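PDB 6UAV: Glyco_hydro_cc domain-containing protein from Pseudomonas viridiflava, which cleaves beta-1,3-glucan within the chain, as an endo-beta-1,3-glucanase of glycoside hydrolase family 128, subgroup II. Local coordinates for residues A[7-12]-A[29-34]; A[25-30]-A[220-225]; A[158-163]-A[181-186]; A[206-211]-A[254-259]. One frame throughout, in Å; residues are numbered along the deposited sequence. Where two conformers were deposited one is given.

Interaction 1 (A[7-12]-A[29-34])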
# COMPACT_ATOMS: atom_id res chain seq x y z
N GLY A 7 6.54 -4.93 4.07
CA GLY A 7 6.79 -3.50 3.98
C GLY A 7 6.15 -2.73 5.10
O GLY A 7 5.46 -3.29 5.98
N VAL A 8 6.36 -1.43 5.03
CA VAL A 8 5.76 -0.47 5.99
C VAL A 8 5.18 0.68 5.18
O VAL A 8 5.86 1.18 4.30
CB VAL A 8 6.80 -0.04 7.04
CG1 VAL A 8 6.15 0.87 8.08
CG2 VAL A 8 7.41 -1.27 7.73
N ALA A 9 4.02 1.18 5.61
CA ALA A 9 3.35 2.36 5.05
C ALA A 9 3.65 3.54 5.95
O ALA A 9 3.07 3.58 7.04
CB ALA A 9 1.86 2.10 4.96
N TYR A 10 4.71 4.27 5.68
CA TYR A 10 5.26 5.28 6.61
C TYR A 10 6.26 6.14 5.86
O TYR A 10 7.07 5.58 5.15
CB TYR A 10 5.95 4.66 7.83
CG TYR A 10 6.44 5.61 8.88
CD1 TYR A 10 5.54 6.38 9.59
CD2 TYR A 10 7.78 5.72 9.18
CE1 TYR A 10 5.98 7.24 10.57
CE2 TYR A 10 8.24 6.63 10.12
CZ TYR A 10 7.33 7.39 10.83
OH TYR A 10 7.70 8.28 11.82
N ASP A 11 6.29 7.43 6.11
CA ASP A 11 7.30 8.31 5.48
C ASP A 11 8.61 8.18 6.28
O ASP A 11 8.99 9.12 7.02
CB ASP A 11 6.78 9.74 5.38
CG ASP A 11 7.66 10.62 4.52
OD1 ASP A 11 8.42 10.07 3.67
OD2 ASP A 11 7.49 11.83 4.62
N VAL A 12 9.35 7.10 6.03
CA VAL A 12 10.63 6.88 6.74
C VAL A 12 11.55 8.06 6.40
O VAL A 12 11.76 8.36 5.19
CB VAL A 12 11.27 5.57 6.32
CG1 VAL A 12 12.61 5.42 6.98
CG2 VAL A 12 10.38 4.39 6.62
N TYR A 29 6.75 2.80 1.44
CA TYR A 29 6.28 3.86 0.55
C TYR A 29 5.72 4.93 1.45
O TYR A 29 5.54 4.65 2.63
CB TYR A 29 5.28 3.31 -0.48
CG TYR A 29 3.91 3.10 0.09
CD1 TYR A 29 3.62 2.03 0.93
CD2 TYR A 29 2.90 3.99 -0.21
CE1 TYR A 29 2.34 1.84 1.43
CE2 TYR A 29 1.64 3.82 0.29
CZ TYR A 29 1.35 2.74 1.14
OH TYR A 29 0.09 2.57 1.61
N ASN A 30 5.47 6.10 0.89
CA ASN A 30 5.12 7.29 1.70
C ASN A 30 3.99 8.06 1.03
O ASN A 30 3.85 9.23 1.36
CB ASN A 30 6.32 8.19 1.96
CG ASN A 30 6.82 8.86 0.69
OD1 ASN A 30 6.28 8.59 -0.40
ND2 ASN A 30 7.79 9.75 0.85
N TRP A 31 3.16 7.40 0.24
CA TRP A 31 1.99 8.02 -0.43
C TRP A 31 2.43 9.13 -1.40
O TRP A 31 1.61 9.93 -1.77
CB TRP A 31 0.96 8.54 0.57
CG TRP A 31 0.44 7.46 1.44
CD1 TRP A 31 -0.60 6.62 1.19
CD2 TRP A 31 0.91 7.11 2.77
NE1 TRP A 31 -0.80 5.76 2.24
CE2 TRP A 31 0.12 6.02 3.21
CE3 TRP A 31 1.91 7.62 3.60
CZ2 TRP A 31 0.31 5.44 4.49
CZ3 TRP A 31 2.07 7.07 4.86
CH2 TRP A 31 1.31 5.99 5.26
N SER A 32 3.69 9.18 -1.81
CA SER A 32 4.19 10.33 -2.60
C SER A 32 5.16 9.83 -3.64
O SER A 32 5.59 8.66 -3.60
CB SER A 32 4.84 11.37 -1.71
OG SER A 32 6.19 11.08 -1.63
N PRO A 33 5.49 10.66 -4.66
CA PRO A 33 6.34 10.13 -5.72
C PRO A 33 7.82 9.95 -5.40
O PRO A 33 8.54 9.34 -6.19
CB PRO A 33 6.20 11.19 -6.81
CG PRO A 33 5.07 12.07 -6.42
CD PRO A 33 4.96 12.01 -4.90
N LYS A 34 8.31 10.48 -4.28
CA LYS A 34 9.75 10.37 -3.89
C LYS A 34 9.87 10.15 -2.40
O LYS A 34 9.00 10.59 -1.63
CB LYS A 34 10.46 11.65 -4.28
CG LYS A 34 10.78 11.74 -5.76
CD LYS A 34 11.14 13.11 -6.17
CE LYS A 34 11.40 13.25 -7.67
NZ LYS A 34 11.08 14.62 -8.09
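Asp11 turns CG away from its own backbone N (chi1 -169°), while Asn30 holds CG between its backbone N and carbonyl carbon; the two side chains meet where Asn30 ND2 donates to Asp11 OD1 over 2.9 Å. Asp11 OD1 lies in the amide plane of Asn30, but ND2 comes from above the carboxylate plane, the two groups being turned 67° apart. Asn30 ND2 gives a second bond, 2.9 Å, to Lys34 O, and Asn30 OD1 takes the hydroxyl of Ser32 at 2.8 Å from OG. Before these turns, strands 6-9 and 27-29 run parallel as neighbours in the (beta/alpha)8 barrel. Tyr10 N gives a 3.2 Å bond to Tyr29 O, and Tyr29 N reaches Val8 O only weakly. The methyl of Ala9 packs against both rings, its CB 3.6 Å from Tyr29 CE1 and 3.7 Å from Trp31 CZ2, where Tyr29 CE2 lies over one face of the Trp31 ring. The polar ends of both rings reach strand 180-185: Tyr29 OH bonds Thr183 O, and Trp31 NE1 bonds Glu184 OE2. With partners at both its nitrogen and its oxygen, the Asn30 amide is fixed in rotation, tying the loop beyond one strand to the turn beyond the other.

Interaction 2 (A[25-30]-A[220-225])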
# COMPACT_ATOMS: atom_id res chain seq x y z
N MET A 25 12.25 -5.87 7.00
CA MET A 25 11.40 -5.08 6.08
C MET A 25 12.12 -4.99 4.74
O MET A 25 13.30 -4.55 4.77
CB MET A 25 11.22 -3.65 6.61
CG MET A 25 10.40 -2.79 5.71
SD MET A 25 10.36 -0.97 6.09
CE MET A 25 11.94 -0.45 5.46
N SER A 26 11.46 -5.34 3.63
CA SER A 26 12.01 -5.24 2.26
C SER A 26 11.68 -3.90 1.63
O SER A 26 12.46 -3.46 0.78
CB SER A 26 11.55 -6.40 1.48
OG SER A 26 12.33 -7.50 1.89
N TRP A 27 10.57 -3.23 1.99
CA TRP A 27 10.20 -2.03 1.21
C TRP A 27 9.34 -1.08 2.03
O TRP A 27 8.79 -1.48 3.07
CB TRP A 27 9.49 -2.44 -0.09
CG TRP A 27 8.11 -2.99 0.14
CD1 TRP A 27 7.79 -4.22 0.66
CD2 TRP A 27 6.86 -2.29 -0.00
NE1 TRP A 27 6.43 -4.35 0.80
CE2 TRP A 27 5.84 -3.18 0.39
CE3 TRP A 27 6.52 -1.02 -0.46
CZ2 TRP A 27 4.50 -2.83 0.27
CZ3 TRP A 27 5.20 -0.70 -0.57
CH2 TRP A 27 4.20 -1.57 -0.18
N TRP A 28 9.23 0.12 1.55
CA TRP A 28 8.28 1.09 2.14
C TRP A 28 7.75 2.01 1.07
O TRP A 28 8.28 2.06 -0.03
CB TRP A 28 8.92 1.90 3.28
CG TRP A 28 9.71 3.13 2.89
CD1 TRP A 28 9.25 4.41 3.00
CD2 TRP A 28 11.03 3.24 2.38
NE1 TRP A 28 10.21 5.31 2.64
CE2 TRP A 28 11.33 4.62 2.26
CE3 TRP A 28 12.02 2.30 2.04
CZ2 TRP A 28 12.56 5.08 1.79
CZ3 TRP A 28 13.24 2.78 1.62
CH2 TRP A 28 13.48 4.14 1.45
N TYR A 29 6.75 2.80 1.44
CA TYR A 29 6.28 3.86 0.55
C TYR A 29 5.72 4.93 1.45
O TYR A 29 5.54 4.65 2.63
CB TYR A 29 5.28 3.31 -0.48
CG TYR A 29 3.91 3.10 0.09
CD1 TYR A 29 3.62 2.03 0.93
CD2 TYR A 29 2.90 3.99 -0.21
CE1 TYR A 29 2.34 1.84 1.43
CE2 TYR A 29 1.64 3.82 0.29
CZ TYR A 29 1.35 2.74 1.14
OH TYR A 29 0.09 2.57 1.61
N ASN A 30 5.47 6.10 0.89
CA ASN A 30 5.12 7.29 1.70
C ASN A 30 3.99 8.06 1.03
O ASN A 30 3.85 9.23 1.36
CB ASN A 30 6.32 8.19 1.96
CG ASN A 30 6.82 8.86 0.69
OD1 ASN A 30 6.28 8.59 -0.40
ND2 ASN A 30 7.79 9.75 0.85
N VAL A 220 -0.91 -12.48 -3.31
CA VAL A 220 -0.47 -11.24 -2.60
C VAL A 220 1.03 -11.10 -2.76
O VAL A 220 1.77 -12.02 -2.31
CB VAL A 220 -0.83 -11.26 -1.11
CG1 VAL A 220 -0.15 -10.10 -0.40
CG2 VAL A 220 -2.35 -11.24 -0.86
N PHE A 221 1.48 -10.09 -3.50
CA PHE A 221 2.92 -9.90 -3.80
C PHE A 221 3.61 -9.12 -2.69
O PHE A 221 4.74 -9.44 -2.41
CB PHE A 221 3.08 -9.14 -5.13
CG PHE A 221 4.51 -8.93 -5.55
CD1 PHE A 221 5.24 -9.97 -6.12
CD2 PHE A 221 5.17 -7.72 -5.33
CE1 PHE A 221 6.57 -9.78 -6.50
CE2 PHE A 221 6.49 -7.53 -5.73
CZ PHE A 221 7.19 -8.57 -6.30
N ARG A 222 2.94 -8.14 -2.09
CA ARG A 222 3.57 -7.28 -1.08
C ARG A 222 2.46 -6.77 -0.16
O ARG A 222 1.24 -6.75 -0.55
CB ARG A 222 4.34 -6.11 -1.71
CG ARG A 222 5.78 -6.46 -2.09
CD ARG A 222 6.69 -5.34 -2.56
NE ARG A 222 8.10 -5.70 -2.40
CZ ARG A 222 9.12 -4.89 -2.69
NH1 ARG A 222 8.89 -3.70 -3.22
NH2 ARG A 222 10.35 -5.28 -2.40
N TYR A 223 2.85 -6.48 1.06
CA TYR A 223 1.96 -5.83 2.03
C TYR A 223 2.75 -4.81 2.82
O TYR A 223 3.95 -4.91 2.93
CB TYR A 223 1.27 -6.86 2.95
CG TYR A 223 2.19 -7.81 3.66
CD1 TYR A 223 2.87 -7.43 4.80
CD2 TYR A 223 2.45 -9.07 3.16
CE1 TYR A 223 3.68 -8.30 5.51
CE2 TYR A 223 3.33 -9.92 3.81
CZ TYR A 223 3.99 -9.52 4.95
OH TYR A 223 4.88 -10.31 5.61
N ALA A 224 2.02 -3.89 3.43
CA ALA A 224 2.64 -2.85 4.23
C ALA A 224 1.78 -2.55 5.44
O ALA A 224 0.61 -2.17 5.30
CB ALA A 224 2.81 -1.63 3.39
N TRP A 225 2.43 -2.70 6.58
CA TRP A 225 1.78 -2.42 7.88
C TRP A 225 1.61 -0.91 8.06
O TRP A 225 2.57 -0.12 7.84
CB TRP A 225 2.58 -3.05 9.03
CG TRP A 225 1.95 -2.87 10.37
CD1 TRP A 225 2.14 -1.86 11.26
CD2 TRP A 225 0.94 -3.71 10.93
NE1 TRP A 225 1.35 -2.03 12.36
CE2 TRP A 225 0.61 -3.18 12.19
CE3 TRP A 225 0.35 -4.90 10.51
CZ2 TRP A 225 -0.40 -3.74 12.98
CZ3 TRP A 225 -0.58 -5.50 11.33
CH2 TRP A 225 -0.96 -4.92 12.53
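Trp27 and Arg222 lie flat on one another inside the (beta/alpha)8 barrel, the guanidinium stacked on the indole with centres 4.0 Å apart and planes at 9°. Their strands, 27-29 and 220-225, are not neighbours: strand 6-9 runs between them, and the short axes stay 8.0 Å apart at 62°. The overlap extends along the arginine chain, which is extended from CG to NE. Arg222 CD sits over the five-membered ring of Trp27, 3.6 Å from its centroid in a CH-pi contact, while Arg222 NE lies over the same face, 3.4 Å from Trp27 CD1. Beyond the stack, Arg222 NH2 makes a salt bridge with Asp51 of strand 51-56, which would help fix the rotation of the guanidinium and balance its charge in this buried place. Trp27 has its main polar partner in Lys5, and Trp27 NE1 makes a further, weak and bent bond of 3.3 Å to Tyr223 O. Trp181 meets the indole edge-to-face. Farther along strand 220-225, Ala224 touches two rings: its CB is 3.7 Å from Trp27 CZ2 and approaches the edge of Tyr29, 4.0 Å from Tyr29 CE1.

Interaction 3 (A[158-163]-A[181-186])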
# COMPACT_ATOMS: atom_id res chain seq x y z
N ALA A 158 -4.66 -2.84 -5.46
CA ALA A 158 -4.14 -2.56 -4.11
C ALA A 158 -5.34 -2.50 -3.18
O ALA A 158 -6.44 -2.18 -3.61
CB ALA A 158 -3.22 -1.37 -4.04
N PHE A 159 -5.10 -2.80 -1.91
CA PHE A 159 -6.18 -2.85 -0.93
C PHE A 159 -5.65 -2.38 0.42
O PHE A 159 -4.50 -2.64 0.75
CB PHE A 159 -6.72 -4.28 -0.88
CG PHE A 159 -8.08 -4.32 -0.23
CD1 PHE A 159 -9.13 -3.62 -0.79
CD2 PHE A 159 -8.32 -5.00 0.94
CE1 PHE A 159 -10.38 -3.59 -0.19
CE2 PHE A 159 -9.56 -4.96 1.54
CZ PHE A 159 -10.58 -4.26 0.97
N HIS A 160 -6.50 -1.70 1.17
CA HIS A 160 -6.29 -1.28 2.55
C HIS A 160 -7.40 -1.87 3.42
O HIS A 160 -8.55 -1.90 2.98
CB HIS A 160 -6.41 0.27 2.65
CG HIS A 160 -5.43 1.02 1.81
ND1 HIS A 160 -5.51 2.39 1.68
CD2 HIS A 160 -4.33 0.61 1.16
CE1 HIS A 160 -4.46 2.81 0.96
NE2 HIS A 160 -3.71 1.71 0.61
N TRP A 161 -7.06 -2.31 4.63
CA TRP A 161 -8.08 -2.91 5.50
C TRP A 161 -7.61 -2.79 6.95
O TRP A 161 -6.47 -3.16 7.24
CB TRP A 161 -8.35 -4.34 5.08
CG TRP A 161 -9.68 -4.79 5.58
CD1 TRP A 161 -9.92 -5.73 6.57
CD2 TRP A 161 -10.95 -4.33 5.12
NE1 TRP A 161 -11.27 -5.87 6.73
CE2 TRP A 161 -11.93 -5.03 5.86
CE3 TRP A 161 -11.36 -3.43 4.12
CZ2 TRP A 161 -13.28 -4.80 5.68
CZ3 TRP A 161 -12.71 -3.19 3.96
CH2 TRP A 161 -13.66 -3.90 4.71
N TYR A 162 -8.51 -2.30 7.80
CA TYR A 162 -8.27 -2.03 9.24
C TYR A 162 -9.20 -2.84 10.16
O TYR A 162 -9.58 -2.39 11.24
CB TYR A 162 -8.41 -0.52 9.44
CG TYR A 162 -7.25 0.25 8.88
CD1 TYR A 162 -7.22 0.57 7.53
CD2 TYR A 162 -6.13 0.54 9.65
CE1 TYR A 162 -6.16 1.29 6.99
CE2 TYR A 162 -5.06 1.25 9.14
CZ TYR A 162 -5.07 1.61 7.79
OH TYR A 162 -4.02 2.33 7.32
N ASP A 163 -9.66 -4.02 9.72
CA ASP A 163 -10.68 -4.79 10.48
C ASP A 163 -10.41 -6.26 10.24
O ASP A 163 -9.47 -6.63 9.52
CB ASP A 163 -12.11 -4.38 10.12
CG ASP A 163 -13.14 -4.48 11.22
OD1 ASP A 163 -12.94 -5.28 12.14
OD2 ASP A 163 -14.15 -3.77 11.12
N TRP A 181 -1.44 -6.02 -3.94
CA TRP A 181 -0.59 -5.53 -2.84
C TRP A 181 -1.54 -5.00 -1.77
O TRP A 181 -2.45 -4.17 -2.08
CB TRP A 181 0.33 -4.40 -3.32
CG TRP A 181 1.41 -4.75 -4.31
CD1 TRP A 181 1.45 -5.66 -5.32
CD2 TRP A 181 2.66 -4.03 -4.37
NE1 TRP A 181 2.64 -5.56 -6.01
CE2 TRP A 181 3.39 -4.56 -5.45
CE3 TRP A 181 3.23 -3.03 -3.57
CZ2 TRP A 181 4.67 -4.10 -5.77
CZ3 TRP A 181 4.47 -2.57 -3.90
CH2 TRP A 181 5.17 -3.08 -5.00
N VAL A 182 -1.35 -5.41 -0.51
CA VAL A 182 -2.21 -4.89 0.57
C VAL A 182 -1.38 -3.80 1.24
O VAL A 182 -0.54 -4.13 2.10
CB VAL A 182 -2.61 -6.03 1.53
CG1 VAL A 182 -3.32 -5.47 2.74
CG2 VAL A 182 -3.47 -7.11 0.84
N THR A 183 -1.60 -2.53 0.86
CA THR A 183 -0.57 -1.49 1.10
C THR A 183 -0.83 -0.71 2.38
O THR A 183 -0.05 0.17 2.72
CB THR A 183 -0.45 -0.59 -0.14
OG1 THR A 183 -1.75 -0.09 -0.43
CG2 THR A 183 0.11 -1.37 -1.31
N GLU A 184 -1.92 -1.00 3.06
CA GLU A 184 -2.18 -0.55 4.44
C GLU A 184 -3.00 -1.65 5.11
O GLU A 184 -4.07 -2.07 4.59
CB GLU A 184 -3.00 0.73 4.61
CG GLU A 184 -2.40 1.93 3.91
CD GLU A 184 -3.19 3.20 4.03
OE1 GLU A 184 -4.11 3.30 4.91
OE2 GLU A 184 -2.94 4.13 3.20
N PHE A 185 -2.52 -2.12 6.27
CA PHE A 185 -3.34 -3.00 7.13
C PHE A 185 -2.86 -2.93 8.57
O PHE A 185 -1.75 -2.53 8.87
CB PHE A 185 -3.36 -4.45 6.66
CG PHE A 185 -2.10 -5.24 6.84
CD1 PHE A 185 -0.95 -4.90 6.16
CD2 PHE A 185 -2.06 -6.28 7.76
CE1 PHE A 185 0.22 -5.62 6.33
CE2 PHE A 185 -0.91 -7.03 7.90
CZ PHE A 185 0.23 -6.68 7.21
N ALA A 186 -3.82 -3.21 9.43
CA ALA A 186 -3.70 -3.33 10.89
C ALA A 186 -5.09 -3.74 11.34
O ALA A 186 -6.03 -3.62 10.50
CB ALA A 186 -3.27 -2.00 11.45
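His160, Thr183, Glu184 and Tyr162 form an interlocked group at the C-terminal ends of parallel strands 156-161 and 180-185. The histidine has CG anti to its carbonyl carbon (chi1 -60°), which lays the ring beside the second strand. There His160 NE2 shares a 2.9 Å hydrogen bond with Thr183 OG1, met at the ring edge in its plane. Glu184 takes the same kind of first torsion and is extended beyond CG, so its chain passes over one face of the imidazole: Glu184 CG is 3.5 Å from the ring centroid, a CH-pi contact, and the carboxylate is stacked on the ring with planes 20° apart. Tyr162, just past the end of strand 156-161, has its ring turned 80° to the carboxylate, and its OH donates to Glu184 OE1 at 2.6 Å on the anti side, somewhat out of the carboxylate plane. Trp31 NE1 binds the other oxygen, OE2, so both carboxylate oxygens are held, while Glu84 takes His160 ND1. Glu84 and Glu184 stand at the C-terminal ends of strands four and seven, where clan GH-A hydrolases carry their acid/base and nucleophile, and probably act likewise here. Backbone bonds join the strands, Phe159 N to Trp181 O at 3.0 Å, Thr183 N to Phe159 O at 2.9 Å and Trp161 N to Glu184 O at 3.0 Å. Within this beta-alpha-beta unit, Phe159 and Trp161 face outward onto the connecting helix 166-173, and Val182 and Phe185 pack on helix 200-216, with strand 115-121 alongside the first strand and 220-225 alongside the second.

Interaction 4 (A[206-211]-A[254-259])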
# COMPACT_ATOMS: atom_id res chain seq x y z
N GLN A 206 -3.39 -10.26 16.03
CA GLN A 206 -4.02 -9.99 14.72
C GLN A 206 -2.92 -9.76 13.67
O GLN A 206 -3.07 -10.27 12.53
CB GLN A 206 -4.97 -8.82 14.82
CG GLN A 206 -6.35 -9.26 15.28
CD GLN A 206 -6.97 -10.21 14.27
OE1 GLN A 206 -7.31 -9.78 13.15
NE2 GLN A 206 -7.10 -11.50 14.65
N MET A 207 -1.80 -9.13 14.03
CA MET A 207 -0.64 -9.00 13.10
C MET A 207 -0.17 -10.39 12.70
O MET A 207 0.04 -10.63 11.50
CB MET A 207 0.51 -8.22 13.75
CG MET A 207 1.77 -8.27 12.92
SD MET A 207 3.11 -7.41 13.73
CE MET A 207 2.67 -5.73 13.26
N ALA A 208 -0.02 -11.30 13.64
CA ALA A 208 0.48 -12.64 13.27
C ALA A 208 -0.52 -13.31 12.30
O ALA A 208 -0.11 -13.92 11.31
CB ALA A 208 0.74 -13.46 14.52
N GLU A 209 -1.80 -13.28 12.63
CA GLU A 209 -2.85 -13.92 11.80
C GLU A 209 -2.81 -13.32 10.38
O GLU A 209 -2.73 -14.06 9.41
CB GLU A 209 -4.24 -13.74 12.40
CG GLU A 209 -4.56 -14.88 13.31
CD GLU A 209 -6.02 -15.11 13.67
OE1 GLU A 209 -6.92 -14.41 13.11
OE2 GLU A 209 -6.22 -15.98 14.54
N MET A 210 -2.85 -12.00 10.30
CA MET A 210 -2.93 -11.30 8.99
C MET A 210 -1.64 -11.54 8.22
O MET A 210 -1.73 -11.83 7.03
CB MET A 210 -3.20 -9.83 9.18
CG MET A 210 -4.48 -9.59 9.91
SD MET A 210 -4.83 -7.80 10.32
CE MET A 210 -5.62 -7.51 8.76
N VAL A 211 -0.48 -11.41 8.86
CA VAL A 211 0.80 -11.59 8.13
C VAL A 211 0.89 -13.03 7.64
O VAL A 211 1.33 -13.27 6.45
CB VAL A 211 2.02 -11.20 9.02
CG1 VAL A 211 3.34 -11.71 8.42
CG2 VAL A 211 2.05 -9.71 9.19
N LEU A 254 8.98 -7.83 12.46
CA LEU A 254 10.19 -8.15 11.68
C LEU A 254 10.59 -9.60 11.87
O LEU A 254 11.32 -10.14 10.96
CB LEU A 254 11.32 -7.17 12.05
CG LEU A 254 10.98 -5.69 11.92
CD1 LEU A 254 12.16 -4.83 12.35
CD2 LEU A 254 10.56 -5.32 10.52
N SER A 255 10.17 -10.22 12.96
CA SER A 255 10.54 -11.61 13.35
C SER A 255 9.63 -12.63 12.70
O SER A 255 9.98 -13.82 12.72
CB SER A 255 10.41 -11.79 14.86
OG SER A 255 9.01 -12.06 15.21
N LEU A 256 8.45 -12.23 12.25
CA LEU A 256 7.43 -13.21 11.78
C LEU A 256 7.99 -14.03 10.63
O LEU A 256 8.73 -13.54 9.77
CB LEU A 256 6.13 -12.47 11.42
CG LEU A 256 5.39 -11.98 12.66
CD1 LEU A 256 4.24 -11.04 12.30
CD2 LEU A 256 4.92 -13.14 13.50
N PRO A 257 7.62 -15.33 10.58
CA PRO A 257 7.99 -16.19 9.47
C PRO A 257 7.42 -15.65 8.16
O PRO A 257 6.56 -14.81 8.16
CB PRO A 257 7.29 -17.52 9.78
CG PRO A 257 7.04 -17.49 11.28
CD PRO A 257 6.80 -16.02 11.59
N TYR A 258 7.92 -16.16 7.05
CA TYR A 258 7.42 -15.76 5.72
C TYR A 258 7.49 -16.96 4.79
O TYR A 258 8.03 -18.02 5.15
CB TYR A 258 8.25 -14.61 5.13
CG TYR A 258 9.74 -14.78 5.25
CD1 TYR A 258 10.50 -15.41 4.28
CD2 TYR A 258 10.39 -14.27 6.34
CE1 TYR A 258 11.87 -15.58 4.43
CE2 TYR A 258 11.75 -14.46 6.53
CZ TYR A 258 12.49 -15.09 5.56
OH TYR A 258 13.83 -15.18 5.82
N SER A 259 6.97 -16.80 3.59
CA SER A 259 6.98 -17.90 2.61
C SER A 259 8.37 -18.01 1.96
O SER A 259 8.77 -16.91 1.50
CB SER A 259 5.85 -17.72 1.64
OG SER A 259 4.66 -18.26 2.23
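Val211 N donates to Met207 O at 2.8 Å, a helical bond that places these two residues one turn apart on helix 200-216, where Leu256 lodges against both. The helix belongs to the outer layer of the (beta/alpha)8 barrel, and Leu256 follows directly on helix 248-255, at the start of the C-terminal tail. Leu256 has CG anti to its carbonyl carbon (chi1 -73°) and an extended second torsion, which carries the isobutyl group across to the helix. Its CD1 branch does most of the touching: it lies 3.8 Å from Met207 CG, and 4.0 Å from Val211 CB, with both valine methyls at a similar distance. Leu256 CD2 leans instead on Ala208, 4.3 Å from Ala208 CB. Met207 runs out straight and then bends at its last torsion (chi3 -81°), which leaves SD beside the same leucine methyl. All of these meetings are apolar, and several polar groups of the tail have partners outside the contact: Leu256 O and Pro257 O both accept from the guanidinium of Arg6, and Ser259 OG bonds Glu215 O near the end of helix 200-216. Met207 also rests on Trp225 and Val211 on Tyr223, so the helix bridges the tail and strand 220-225. At the margin of the contact, Pro257 O comes no closer than 4.5 Å to Val211 CG1.

In the fold
Interactions 1, 2 and 3 share one closed barrel, with centres 9 to 14 Å apart. Strand 6-9 is stitched to 220-225 by Ala9 N on Trp225 O (3.0 Å), and 220-225 to 180-185 by Ala224 N on Val182 O (2.9 Å). Interactions 1 and 3 converge across the barrel mouth, where Tyr29 OH meets Thr183 O at 2.6 Å and Trp31 NE1 meets Glu184 OE2 at 2.9 Å, at the probable active site; a glycerol, probably from the crystallisation liquor, hydrogen-bonds Tyr162 N in interaction 3. Interaction 4 lies in the outer helical layer, about 20 Å between centres from interaction 1, and reaches interaction 2 through Met207 CE, 3.4 Å from Trp225 CE2.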